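Local atomic coordinates of Mgp-operon protein 3 (Mycoplasma pneumoniae, PDB entry 6RJ1), a protein that is a surface adhesin of the human pathogen Mycoplasma pneumoniae, also called P40/P90, and probably acts in attachment to host cells, perhaps by recognising sugars. Residues G178-N183 and V758-L763; L165-V170 and N660-D665; L763-T768 and A772-N777; K225-R230 and V238-D243. One frame throughout, in Å; residues are numbered along the deposited sequence.

Contact 1 of 4, residues G178-N183 and V758-L763; sequences GLARVN and VKISTL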
loop_
_atom_site.group_PDB
_atom_site.type_symbol
_atom_site.label_atom_id
_atom_site.label_comp_id
_atom_site.label_asym_id
_atom_site.label_seq_id
_atom_site.Cartn_x
_atom_site.Cartn_y
_atom_site.Cartn_z
ATOM N N GLY A 178 -16.595 -9.673 -3.626
ATOM C CA GLY A 178 -15.383 -10.223 -4.215
ATOM C C GLY A 178 -14.284 -10.326 -3.174
ATOM O O GLY A 178 -13.479 -11.245 -3.236
ATOM N N LEU A 179 -14.247 -9.403 -2.189
ATOM C CA LEU A 179 -13.257 -9.441 -1.110
ATOM C C LEU A 179 -13.630 -10.446 -0.004
ATOM O O LEU A 179 -12.743 -10.926 0.708
ATOM C CB LEU A 179 -13.046 -8.041 -0.501
ATOM C CG LEU A 179 -12.069 -7.049 -1.164
ATOM C CD1 LEU A 179 -10.990 -7.733 -2.020
ATOM C CD2 LEU A 179 -12.793 -5.986 -1.909
ATOM N N ALA A 180 -14.941 -10.746 0.142
ATOM C CA ALA A 180 -15.504 -11.636 1.165
ATOM C C ALA A 180 -15.111 -13.111 1.019
ATOM O O ALA A 180 -15.434 -13.742 0.017
ATOM C CB ALA A 180 -17.022 -11.494 1.214
ATOM N N ARG A 181 -14.439 -13.658 2.039
ATOM C CA ARG A 181 -13.988 -15.049 2.103
ATOM C C ARG A 181 -14.724 -15.730 3.256
ATOM O O ARG A 181 -14.856 -15.127 4.322
ATOM C CB ARG A 181 -12.465 -15.076 2.369
ATOM C CG ARG A 181 -11.559 -15.510 1.207
ATOM C CD ARG A 181 -11.695 -14.741 -0.103
ATOM N NE ARG A 181 -11.198 -13.364 -0.071
ATOM C CZ ARG A 181 -10.152 -12.926 -0.770
ATOM N NH1 ARG A 181 -9.804 -11.650 -0.725
ATOM N NH2 ARG A 181 -9.451 -13.763 -1.525
ATOM N N VAL A 182 -15.186 -16.984 3.065
ATOM C CA VAL A 182 -15.886 -17.748 4.109
ATOM C C VAL A 182 -15.024 -17.842 5.376
ATOM O O VAL A 182 -13.827 -18.120 5.296
ATOM C CB VAL A 182 -16.418 -19.128 3.621
ATOM C CG1 VAL A 182 -17.075 -19.910 4.758
ATOM C CG2 VAL A 182 -17.401 -18.951 2.463
ATOM N N ASN A 183 -15.631 -17.522 6.527
ATOM C CA ASN A 183 -14.985 -17.533 7.835
ATOM C C ASN A 183 -14.301 -18.850 8.160
ATOM O O ASN A 183 -14.829 -19.928 7.868
ATOM C CB ASN A 183 -16.002 -17.230 8.936
ATOM C CG ASN A 183 -16.110 -15.796 9.348
ATOM O OD1 ASN A 183 -15.195 -14.976 9.179
ATOM N ND2 ASN A 183 -17.240 -15.482 9.937
ATOM N N VAL A 758 -24.645 -7.527 9.244
ATOM C CA VAL A 758 -23.933 -7.088 8.043
ATOM C C VAL A 758 -22.513 -7.634 8.042
ATOM O O VAL A 758 -21.725 -7.359 8.950
ATOM C CB VAL A 758 -23.992 -5.549 7.761
ATOM C CG1 VAL A 758 -23.151 -5.162 6.537
ATOM C CG2 VAL A 758 -25.433 -5.068 7.585
ATOM N N LYS A 759 -22.214 -8.428 7.010
ATOM C CA LYS A 759 -20.909 -8.999 6.726
ATOM C C LYS A 759 -20.351 -8.323 5.456
ATOM O O LYS A 759 -20.970 -7.388 4.950
ATOM C CB LYS A 759 -20.971 -10.535 6.647
ATOM C CG LYS A 759 -22.194 -11.132 5.965
ATOM C CD LYS A 759 -22.229 -12.640 6.203
ATOM C CE LYS A 759 -23.419 -13.330 5.591
ATOM N NZ LYS A 759 -23.331 -13.395 4.108
ATOM N N ILE A 760 -19.159 -8.713 4.995
ATOM C CA ILE A 760 -18.511 -8.112 3.817
ATOM C C ILE A 760 -19.369 -8.279 2.552
ATOM O O ILE A 760 -19.622 -7.299 1.845
ATOM C CB ILE A 760 -17.049 -8.616 3.617
ATOM C CG1 ILE A 760 -16.217 -8.524 4.913
ATOM C CG2 ILE A 760 -16.364 -7.875 2.470
ATOM C CD1 ILE A 760 -14.899 -9.275 4.867
ATOM N N SER A 761 -19.842 -9.512 2.302
ATOM C CA SER A 761 -20.658 -9.847 1.141
ATOM C C SER A 761 -21.975 -9.071 1.072
ATOM O O SER A 761 -22.448 -8.821 -0.034
ATOM C CB SER A 761 -20.892 -11.351 1.053
ATOM O OG SER A 761 -21.476 -11.854 2.243
ATOM N N THR A 762 -22.549 -8.660 2.229
ATOM C CA THR A 762 -23.822 -7.913 2.251
ATOM C C THR A 762 -23.617 -6.381 2.292
ATOM O O THR A 762 -24.579 -5.639 2.073
ATOM C CB THR A 762 -24.761 -8.412 3.354
ATOM O OG1 THR A 762 -24.187 -8.150 4.632
ATOM C CG2 THR A 762 -25.095 -9.889 3.208
ATOM N N LEU A 763 -22.362 -5.922 2.521
ATOM C CA LEU A 763 -21.979 -4.509 2.543
ATOM C C LEU A 763 -22.133 -3.920 1.138
ATOM O O LEU A 763 -21.639 -4.498 0.161
ATOM C CB LEU A 763 -20.535 -4.338 3.052
ATOM C CG LEU A 763 -20.111 -2.928 3.489
ATOM C CD1 LEU A 763 -20.685 -2.569 4.853
ATOM C CD2 LEU A 763 -18.603 -2.804 3.523
#

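Contact 2 of 4, residues L165-V170 and N660-D665; sequences LVEQPV and NSYGDD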
loop_
_atom_site.group_PDB
_atom_site.type_symbol
_atom_site.label_atom_id
_atom_site.label_comp_id
_atom_site.label_asym_id
_atom_site.label_seq_id
_atom_site.Cartn_x
_atom_site.Cartn_y
_atom_site.Cartn_z
ATOM N N LEU A 165 2.418 -17.123 -0.840
ATOM C CA LEU A 165 1.196 -16.919 -1.608
ATOM C C LEU A 165 0.911 -15.425 -1.663
ATOM O O LEU A 165 0.953 -14.766 -0.628
ATOM C CB LEU A 165 0.047 -17.638 -0.894
ATOM C CG LEU A 165 -0.532 -18.902 -1.524
ATOM C CD1 LEU A 165 0.539 -19.835 -2.025
ATOM C CD2 LEU A 165 -1.398 -19.620 -0.529
ATOM N N VAL A 166 0.667 -14.882 -2.869
ATOM C CA VAL A 166 0.336 -13.465 -3.046
ATOM C C VAL A 166 -1.041 -13.370 -3.713
ATOM O O VAL A 166 -1.297 -14.037 -4.716
ATOM C CB VAL A 166 1.416 -12.648 -3.817
ATOM C CG1 VAL A 166 1.089 -11.150 -3.811
ATOM C CG2 VAL A 166 2.817 -12.885 -3.253
ATOM N N GLU A 167 -1.923 -12.553 -3.141
ATOM C CA GLU A 167 -3.265 -12.330 -3.661
ATOM C C GLU A 167 -3.200 -11.544 -4.975
ATOM O O GLU A 167 -2.374 -10.631 -5.100
ATOM C CB GLU A 167 -4.101 -11.542 -2.644
ATOM C CG GLU A 167 -5.599 -11.572 -2.913
ATOM C CD GLU A 167 -6.415 -10.502 -2.215
ATOM O OE1 GLU A 167 -5.834 -9.705 -1.444
ATOM O OE2 GLU A 167 -7.647 -10.469 -2.436
ATOM N N GLN A 168 -4.103 -11.864 -5.934
ATOM C CA GLN A 168 -4.198 -11.121 -7.187
ATOM C C GLN A 168 -4.522 -9.648 -6.858
ATOM O O GLN A 168 -5.183 -9.398 -5.843
ATOM C CB GLN A 168 -5.202 -11.767 -8.165
ATOM C CG GLN A 168 -6.668 -11.712 -7.761
ATOM C CD GLN A 168 -7.563 -12.392 -8.763
ATOM O OE1 GLN A 168 -8.358 -13.260 -8.416
ATOM N NE2 GLN A 168 -7.462 -12.013 -10.031
ATOM N N PRO A 169 -3.978 -8.649 -7.592
ATOM C CA PRO A 169 -4.232 -7.255 -7.203
ATOM C C PRO A 169 -5.704 -6.854 -7.193
ATOM O O PRO A 169 -6.509 -7.373 -7.972
ATOM C CB PRO A 169 -3.403 -6.445 -8.206
ATOM C CG PRO A 169 -2.419 -7.399 -8.762
ATOM C CD PRO A 169 -3.123 -8.715 -8.792
ATOM N N VAL A 170 -6.060 -5.969 -6.259
ATOM C CA VAL A 170 -7.413 -5.443 -6.131
ATOM C C VAL A 170 -7.538 -4.351 -7.193
ATOM O O VAL A 170 -6.726 -3.422 -7.228
ATOM C CB VAL A 170 -7.721 -4.922 -4.702
ATOM C CG1 VAL A 170 -9.114 -4.302 -4.631
ATOM C CG2 VAL A 170 -7.572 -6.025 -3.655
ATOM N N ASN A 660 -5.741 -7.855 6.996
ATOM C CA ASN A 660 -5.149 -9.144 7.379
ATOM C C ASN A 660 -6.167 -10.256 7.160
ATOM O O ASN A 660 -5.822 -11.293 6.603
ATOM C CB ASN A 660 -4.683 -9.142 8.845
ATOM C CG ASN A 660 -3.242 -8.758 9.034
ATOM O OD1 ASN A 660 -2.634 -8.067 8.204
ATOM N ND2 ASN A 660 -2.658 -9.198 10.136
ATOM N N SER A 661 -7.424 -10.029 7.592
ATOM C CA SER A 661 -8.515 -10.993 7.460
ATOM C C SER A 661 -9.564 -10.539 6.451
ATOM O O SER A 661 -9.943 -9.360 6.422
ATOM C CB SER A 661 -9.170 -11.259 8.811
ATOM O OG SER A 661 -10.239 -12.186 8.702
ATOM N N TYR A 662 -10.035 -11.497 5.638
ATOM C CA TYR A 662 -11.078 -11.311 4.637
ATOM C C TYR A 662 -12.323 -12.087 5.040
ATOM O O TYR A 662 -13.212 -12.292 4.210
ATOM C CB TYR A 662 -10.587 -11.792 3.274
ATOM C CG TYR A 662 -9.678 -10.822 2.552
ATOM C CD1 TYR A 662 -10.119 -9.544 2.213
ATOM C CD2 TYR A 662 -8.420 -11.215 2.109
ATOM C CE1 TYR A 662 -9.314 -8.669 1.483
ATOM C CE2 TYR A 662 -7.614 -10.355 1.365
ATOM C CZ TYR A 662 -8.067 -9.084 1.054
ATOM O OH TYR A 662 -7.272 -8.234 0.334
ATOM N N GLY A 663 -12.365 -12.526 6.303
ATOM C CA GLY A 663 -13.464 -13.299 6.869
ATOM C C GLY A 663 -14.772 -12.550 6.768
ATOM O O GLY A 663 -14.906 -11.460 7.323
ATOM N N ASP A 664 -15.718 -13.110 6.011
ATOM C CA ASP A 664 -17.045 -12.561 5.737
ATOM C C ASP A 664 -17.896 -12.547 7.014
ATOM O O ASP A 664 -18.745 -13.414 7.232
ATOM C CB ASP A 664 -17.699 -13.351 4.591
ATOM C CG ASP A 664 -18.981 -12.761 4.071
ATOM O OD1 ASP A 664 -19.113 -11.516 4.094
ATOM O OD2 ASP A 664 -19.854 -13.543 3.632
ATOM N N ASP A 665 -17.618 -11.564 7.879
ATOM C CA ASP A 665 -18.249 -11.384 9.183
ATOM C C ASP A 665 -18.372 -9.883 9.511
ATOM O O ASP A 665 -17.766 -9.036 8.834
ATOM C CB ASP A 665 -17.405 -12.104 10.258
ATOM C CG ASP A 665 -18.117 -12.303 11.585
ATOM O OD1 ASP A 665 -19.008 -13.184 11.657
ATOM O OD2 ASP A 665 -17.792 -11.573 12.549
#

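Contact 3 of 4, residues L763-T768 and A772-N777; sequences LESQAT and ANSLLN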
loop_
_atom_site.group_PDB
_atom_site.type_symbol
_atom_site.label_atom_id
_atom_site.label_comp_id
_atom_site.label_asym_id
_atom_site.label_seq_id
_atom_site.Cartn_x
_atom_site.Cartn_y
_atom_site.Cartn_z
ATOM N N LEU A 763 -22.362 -5.922 2.521
ATOM C CA LEU A 763 -21.979 -4.509 2.543
ATOM C C LEU A 763 -22.133 -3.920 1.138
ATOM O O LEU A 763 -21.639 -4.498 0.161
ATOM C CB LEU A 763 -20.535 -4.338 3.052
ATOM C CG LEU A 763 -20.111 -2.928 3.489
ATOM C CD1 LEU A 763 -20.685 -2.569 4.853
ATOM C CD2 LEU A 763 -18.603 -2.804 3.523
ATOM N N GLU A 764 -22.873 -2.793 1.053
ATOM C CA GLU A 764 -23.200 -2.057 -0.171
ATOM C C GLU A 764 -22.330 -0.806 -0.278
ATOM O O GLU A 764 -22.357 0.041 0.620
ATOM C CB GLU A 764 -24.687 -1.641 -0.168
ATOM C CG GLU A 764 -25.691 -2.785 -0.181
ATOM C CD GLU A 764 -27.129 -2.391 0.125
ATOM O OE1 GLU A 764 -27.815 -3.168 0.829
ATOM O OE2 GLU A 764 -27.574 -1.311 -0.331
ATOM N N SER A 765 -21.588 -0.669 -1.381
ATOM C CA SER A 765 -20.745 0.504 -1.583
ATOM C C SER A 765 -21.505 1.644 -2.240
ATOM O O SER A 765 -22.194 1.433 -3.244
ATOM C CB SER A 765 -19.516 0.154 -2.411
ATOM O OG SER A 765 -18.814 1.323 -2.810
ATOM N N GLN A 766 -21.348 2.860 -1.685
ATOM C CA GLN A 766 -21.912 4.094 -2.236
ATOM C C GLN A 766 -20.785 5.112 -2.533
ATOM O O GLN A 766 -21.050 6.291 -2.786
ATOM C CB GLN A 766 -23.055 4.661 -1.364
ATOM C CG GLN A 766 -22.621 5.277 -0.035
ATOM C CD GLN A 766 -23.764 5.768 0.822
ATOM O OE1 GLN A 766 -24.948 5.634 0.489
ATOM N NE2 GLN A 766 -23.428 6.334 1.970
ATOM N N ALA A 767 -19.529 4.622 -2.531
ATOM C CA ALA A 767 -18.307 5.382 -2.807
ATOM C C ALA A 767 -18.243 5.838 -4.266
ATOM O O ALA A 767 -18.650 5.100 -5.169
ATOM C CB ALA A 767 -17.092 4.538 -2.479
ATOM N N THR A 768 -17.738 7.056 -4.491
ATOM C CA THR A 768 -17.605 7.650 -5.825
ATOM C C THR A 768 -16.160 8.110 -6.070
ATOM O O THR A 768 -15.924 8.944 -6.943
ATOM C CB THR A 768 -18.612 8.808 -5.993
ATOM O OG1 THR A 768 -18.475 9.717 -4.899
ATOM C CG2 THR A 768 -20.058 8.327 -6.109
ATOM N N ALA A 772 -15.063 0.331 -6.652
ATOM C CA ALA A 772 -16.336 -0.388 -6.544
ATOM C C ALA A 772 -16.548 -0.905 -5.116
ATOM O O ALA A 772 -17.685 -1.194 -4.737
ATOM C CB ALA A 772 -16.381 -1.540 -7.531
ATOM N N ASN A 773 -15.456 -1.024 -4.330
ATOM C CA ASN A 773 -15.493 -1.460 -2.935
ATOM C C ASN A 773 -15.507 -0.249 -1.991
ATOM O O ASN A 773 -15.026 0.824 -2.360
ATOM C CB ASN A 773 -14.305 -2.388 -2.622
ATOM C CG ASN A 773 -13.049 -1.668 -2.195
ATOM O OD1 ASN A 773 -12.827 -1.414 -1.009
ATOM N ND2 ASN A 773 -12.204 -1.311 -3.149
ATOM N N SER A 774 -16.024 -0.443 -0.764
ATOM C CA SER A 774 -16.084 0.568 0.304
ATOM C C SER A 774 -15.478 -0.038 1.572
ATOM O O SER A 774 -15.868 0.316 2.689
ATOM C CB SER A 774 -17.535 0.980 0.558
ATOM O OG SER A 774 -18.296 -0.143 0.969
ATOM N N LEU A 775 -14.520 -0.960 1.377
ATOM C CA LEU A 775 -13.900 -1.766 2.412
ATOM C C LEU A 775 -12.422 -1.478 2.612
ATOM O O LEU A 775 -11.950 -1.493 3.754
ATOM C CB LEU A 775 -14.073 -3.242 1.987
ATOM C CG LEU A 775 -14.384 -4.364 3.000
ATOM C CD1 LEU A 775 -13.371 -5.470 2.897
ATOM C CD2 LEU A 775 -14.547 -3.881 4.421
ATOM N N LEU A 776 -11.681 -1.282 1.511
ATOM C CA LEU A 776 -10.232 -1.120 1.548
ATOM C C LEU A 776 -9.782 0.305 1.421
ATOM O O LEU A 776 -10.249 1.026 0.535
ATOM C CB LEU A 776 -9.551 -1.991 0.471
ATOM C CG LEU A 776 -10.077 -3.414 0.299
ATOM C CD1 LEU A 776 -9.589 -4.016 -0.982
ATOM C CD2 LEU A 776 -9.737 -4.295 1.493
ATOM N N ASN A 777 -8.861 0.713 2.302
ATOM C CA ASN A 777 -8.303 2.053 2.251
ATOM C C ASN A 777 -7.159 2.122 1.245
ATOM O O ASN A 777 -6.545 1.108 0.921
ATOM C CB ASN A 777 -7.906 2.572 3.631
ATOM C CG ASN A 777 -8.029 4.074 3.750
ATOM O OD1 ASN A 777 -8.228 4.800 2.776
ATOM N ND2 ASN A 777 -7.910 4.583 4.951
#

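Contact 4 of 4, residues K225-R230 and V238-D243; sequences KGRAYR and VYEPLD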
loop_
_atom_site.group_PDB
_atom_site.type_symbol
_atom_site.label_atom_id
_atom_site.label_comp_id
_atom_site.label_asym_id
_atom_site.label_seq_id
_atom_site.Cartn_x
_atom_site.Cartn_y
_atom_site.Cartn_z
ATOM N N LYS A 225 -11.865 -21.173 -2.036
ATOM C CA LYS A 225 -12.632 -20.395 -3.018
ATOM C C LYS A 225 -12.176 -18.938 -3.000
ATOM O O LYS A 225 -11.464 -18.519 -2.076
ATOM C CB LYS A 225 -14.145 -20.464 -2.697
ATOM C CG LYS A 225 -14.765 -21.838 -2.902
ATOM C CD LYS A 225 -16.255 -21.841 -2.591
ATOM C CE LYS A 225 -16.967 -23.039 -3.179
ATOM N NZ LYS A 225 -16.613 -24.305 -2.482
ATOM N N GLY A 226 -12.610 -18.184 -4.012
ATOM C CA GLY A 226 -12.347 -16.754 -4.122
ATOM C C GLY A 226 -11.189 -16.311 -4.983
ATOM O O GLY A 226 -10.643 -17.095 -5.773
ATOM N N ARG A 227 -10.813 -15.020 -4.815
ATOM C CA ARG A 227 -9.705 -14.329 -5.492
ATOM C C ARG A 227 -8.439 -15.168 -5.401
ATOM O O ARG A 227 -8.167 -15.786 -4.363
ATOM C CB ARG A 227 -9.421 -12.944 -4.887
ATOM C CG ARG A 227 -10.621 -12.189 -4.324
ATOM C CD ARG A 227 -10.793 -10.805 -4.929
ATOM N NE ARG A 227 -9.566 -10.023 -4.825
ATOM C CZ ARG A 227 -8.992 -9.384 -5.834
ATOM N NH1 ARG A 227 -7.859 -8.734 -5.651
ATOM N NH2 ARG A 227 -9.556 -9.379 -7.033
ATOM N N ALA A 228 -7.683 -15.216 -6.501
ATOM C CA ALA A 228 -6.486 -16.023 -6.590
ATOM C C ALA A 228 -5.365 -15.598 -5.659
ATOM O O ALA A 228 -5.110 -14.408 -5.473
ATOM C CB ALA A 228 -5.992 -16.064 -8.015
ATOM N N TYR A 229 -4.732 -16.605 -5.048
ATOM C CA TYR A 229 -3.536 -16.528 -4.232
ATOM C C TYR A 229 -2.564 -17.375 -5.018
ATOM O O TYR A 229 -2.889 -18.519 -5.376
ATOM C CB TYR A 229 -3.759 -17.111 -2.832
ATOM C CG TYR A 229 -4.457 -16.152 -1.900
ATOM C CD1 TYR A 229 -3.746 -15.156 -1.229
ATOM C CD2 TYR A 229 -5.832 -16.223 -1.701
ATOM C CE1 TYR A 229 -4.388 -14.258 -0.376
ATOM C CE2 TYR A 229 -6.485 -15.336 -0.848
ATOM C CZ TYR A 229 -5.759 -14.356 -0.184
ATOM O OH TYR A 229 -6.416 -13.485 0.660
ATOM N N ARG A 230 -1.428 -16.799 -5.401
ATOM C CA ARG A 230 -0.501 -17.561 -6.223
ATOM C C ARG A 230 0.923 -17.548 -5.683
ATOM O O ARG A 230 1.322 -16.618 -4.976
ATOM C CB ARG A 230 -0.542 -17.075 -7.695
ATOM C CG ARG A 230 -1.868 -17.266 -8.434
ATOM C CD ARG A 230 -2.090 -18.693 -8.899
ATOM N NE ARG A 230 -3.366 -18.870 -9.602
ATOM C CZ ARG A 230 -4.515 -19.192 -9.009
ATOM N NH1 ARG A 230 -5.624 -19.325 -9.725
ATOM N NH2 ARG A 230 -4.566 -19.367 -7.692
ATOM N N VAL A 238 -6.565 -12.997 -15.088
ATOM C CA VAL A 238 -7.094 -11.665 -15.432
ATOM C C VAL A 238 -8.507 -11.537 -14.835
ATOM O O VAL A 238 -8.957 -10.441 -14.523
ATOM C CB VAL A 238 -7.087 -11.373 -16.960
ATOM C CG1 VAL A 238 -5.908 -10.507 -17.379
ATOM C CG2 VAL A 238 -7.210 -12.636 -17.814
ATOM N N TYR A 239 -9.168 -12.691 -14.646
ATOM C CA TYR A 239 -10.507 -12.843 -14.088
ATOM C C TYR A 239 -10.477 -12.847 -12.569
ATOM O O TYR A 239 -9.527 -13.349 -11.953
ATOM C CB TYR A 239 -11.172 -14.134 -14.604
ATOM C CG TYR A 239 -10.890 -14.407 -16.063
ATOM C CD1 TYR A 239 -11.618 -13.771 -17.065
ATOM C CD2 TYR A 239 -9.870 -15.274 -16.445
ATOM C CE1 TYR A 239 -11.334 -13.987 -18.414
ATOM C CE2 TYR A 239 -9.579 -15.501 -17.791
ATOM C CZ TYR A 239 -10.318 -14.858 -18.774
ATOM O OH TYR A 239 -10.035 -15.079 -20.100
ATOM N N GLU A 240 -11.530 -12.285 -11.968
ATOM C CA GLU A 240 -11.731 -12.220 -10.522
ATOM C C GLU A 240 -13.223 -12.392 -10.197
ATOM O O GLU A 240 -14.063 -11.910 -10.964
ATOM C CB GLU A 240 -11.118 -10.951 -9.898
ATOM C CG GLU A 240 -11.596 -9.629 -10.484
ATOM C CD GLU A 240 -11.380 -8.456 -9.553
ATOM O OE1 GLU A 240 -11.901 -8.500 -8.415
ATOM O OE2 GLU A 240 -10.689 -7.493 -9.955
ATOM N N PRO A 241 -13.578 -13.113 -9.102
ATOM C CA PRO A 241 -15.004 -13.354 -8.818
ATOM C C PRO A 241 -15.796 -12.157 -8.300
ATOM O O PRO A 241 -15.237 -11.260 -7.665
ATOM C CB PRO A 241 -14.967 -14.488 -7.794
ATOM C CG PRO A 241 -13.683 -14.313 -7.095
ATOM C CD PRO A 241 -12.711 -13.778 -8.102
ATOM N N LEU A 242 -17.118 -12.171 -8.554
ATOM C CA LEU A 242 -18.051 -11.146 -8.087
ATOM C C LEU A 242 -18.330 -11.357 -6.604
ATOM O O LEU A 242 -18.535 -10.386 -5.873
ATOM C CB LEU A 242 -19.361 -11.210 -8.877
ATOM C CG LEU A 242 -19.321 -10.625 -10.274
ATOM C CD1 LEU A 242 -20.370 -11.255 -11.134
ATOM C CD2 LEU A 242 -19.514 -9.113 -10.246
ATOM N N ASP A 243 -18.332 -12.636 -6.173
ATOM C CA ASP A 243 -18.548 -13.078 -4.801
ATOM C C ASP A 243 -17.556 -14.205 -4.507
ATOM O O ASP A 243 -17.672 -15.292 -5.076
ATOM C CB ASP A 243 -20.004 -13.558 -4.620
ATOM C CG ASP A 243 -20.511 -13.658 -3.187
ATOM O OD1 ASP A 243 -19.672 -13.702 -2.253
ATOM O OD2 ASP A 243 -21.753 -13.696 -2.999
#

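Contact 1 of 4, residues G178-N183 and V758-L763
Ile760 lays its branched side chain against Ala180, the residue that follows the short helix 176-179. Its CB already makes contact, lying 3.7 Å from Ala180 CB. From there the chain forks. With CG2 anti to the backbone N, the methyl branch runs alongside Ala180, 3.9 Å from Ala180 CB, and just reaches Leu179, whose CB is 4.5 Å from Ile760 CG2. The longer branch leaves through CG1 (chi1 -49°) and carries CD1 away from Ala180 to the carbonyl O of Gly663, while the side chain as a whole also touches Val669 of helix 666-673. Ile760 opens a type I beta turn ending at Leu763, closed by Leu763 N donating to Ile760 O at 3.1 Å, and this turn lies in the long connection between strands 723-732 and 779-786. Ala180 CB also lies 3.6 Å from Ser761 N. Ser761 adds its CB, 3.9 Å from Ala180 CB, and turns OG to a different partner, the carboxylate of Asp664. Arg181 leaves on the side of 178-183 turned away from 758-763, and its NE donates to Leu179 O at 3.0 Å.

Contact 2 of 4, residues L165-V170 and N660-D665
A buried polar cluster at the C-terminal end of strand 165-167 brings Glu167 and Tyr662 together, joining the mixed sheet that contains this strand to the loop leading into helix 666-673. The backbones stay well apart, with 11.4 Å between Glu167 CA and Tyr662 CA, and the two long side chains span the distance from opposite directions. Glu167 is extended, CG anti to the backbone N (chi1 -165°), which carries its carboxylate out to the phenol. There Tyr662 OH donates to Glu167 OE1 at 2.7 Å, and OE1 receives it on its syn lone pair, the side of the other carboxylate oxygen. Carboxylate and ring planes are 69° apart, and OE1 also comes within 3.4 Å of Tyr662 CE2. Behind the ring, the loop is shaped by an ST turn in which Gly663 N donates to Ser661 OG at 3.2 Å; Asp665 then caps helix 666-673. The acid has further partners: OE1 accepts from Ala656 N, and OE2 forms salt bridges with Arg181 and Arg227. The phenol OH is also hydrogen-bonded with Ser657 OG, and Arg181 makes a cation-pi contact with the Tyr662 ring. A carboxylate buried beside two guanidinium groups, a phenol and a backbone N-H is probably held in its ionised form, and bonds at both oxygens should restrict its rotation.

Contact 3 of 4, residues L763-T768 and A772-N777
Ser765 and Ser774 bring two arms of one long loop closest together, with their CA atoms 5.0 Å apart. Both belong to the connection between strands 723-732 and 779-786, and the touching parts run at 118° to each other. On the tight side, Ser774 OG sits 3.6 Å from Ser765 CA and is met by Leu763 CD2 at 3.7 Å. The hydroxyl also has a hydrogen-bonding partner outside both segments, Ser740 OG. Deeper still, Leu763 CD2 lies 4.3 Å from Leu775 CD2. Asn773 takes little part in the packing itself but shapes the second segment: its OD1 accepts from Leu775 N at 3.0 Å, an Asx turn, and from Leu776 N at 2.8 Å, the latter nearly in line with the side-chain C=O. The outer side is looser. Glu764 and Gln766 point away from the second segment and are exposed, and Ala767 CB approaches Asn773 O no closer than 4.3 Å. The closest packing at this rim runs from Ser765 CB to Ala772 O, 3.3 Å; a weak bond from Ala767 N to Ser765 OG is local to the first segment. Leu763 and Leu775 form the buried end, against Val669, Ala672 and Leu673 of helix 666-673. Asn176 of helix 176-179 accepts from Ser774 N, and Arg806, between strands 799-805 and 808-815, donates to Asn773 O and Leu776 O.

Contact 4 of 4, residues K225-R230 and V238-D243
Arg227 and Glu240 form a buried salt bridge between two chain segments that lead into or run along different sheets: strand 229-230 pairs antiparallel with 165-167, whereas strand 239-241 pairs antiparallel with 356-358. The charged contact is a single approach, Arg227 NH2 to Glu240 OE1 at 2.9 Å. The two side chains lie side by side and point the same way, their guanidinium and carboxylate planes turned 46° apart. Arg227 reaches this position through bends at chi2 and chi3. Glu240 CG lies between the backbone N and the carbonyl carbon (chi1 56°), and from there the chain extends alongside the arginine. Each group has further partners: Arg227 NH1 donates to Pro169 O, while the two Glu240 oxygens meet the hydroxyls of Thr171 and Thr174. This spread of bonds probably keeps both charges well compensated in the interior. The packing contact is made by the Pro241 ring, which rests its CG against the backbone of the first segment, 3.7 Å from Arg227 N and 3.8 Å from Gly226 C. Gly226 passes this point with phi 97°, where a CB would run into the carbonyl O of Lys225. One side-chain hydrogen bond is local to the first segment. Arg230 curls back along its own backbone, with Ala228 CB over the outer part of one guanidinium face, while Arg230 NH2 donates to Tyr229 O at 3.0 Å from above the carbonyl plane.

Overall arrangement
All but one pair of the four contacts touch. Contacts 2 and 4, centred about 10 Å apart, share a sheet in which strands 165-167 and 229-230 are neighbours, and contact 4 is nested in the loops closed by contacts 1 and 2. Contacts 1 and 2, about 11 Å between centres, alternate along the chain and are tied through Asp664, whose N lies 2.8 Å from Arg181 O. Contact 3 follows contact 1, shares Leu763 with it and packs Leu775 CD1 against Ile760 CG2. Contacts 3 and 4 remain separate, about 7 Å between nearest atoms. Contacts 1 and 2 join segments far apart in sequence, whereas 3 and 4 are local; contacts 1, 2 and 4 lie on the same side of the chain's centre.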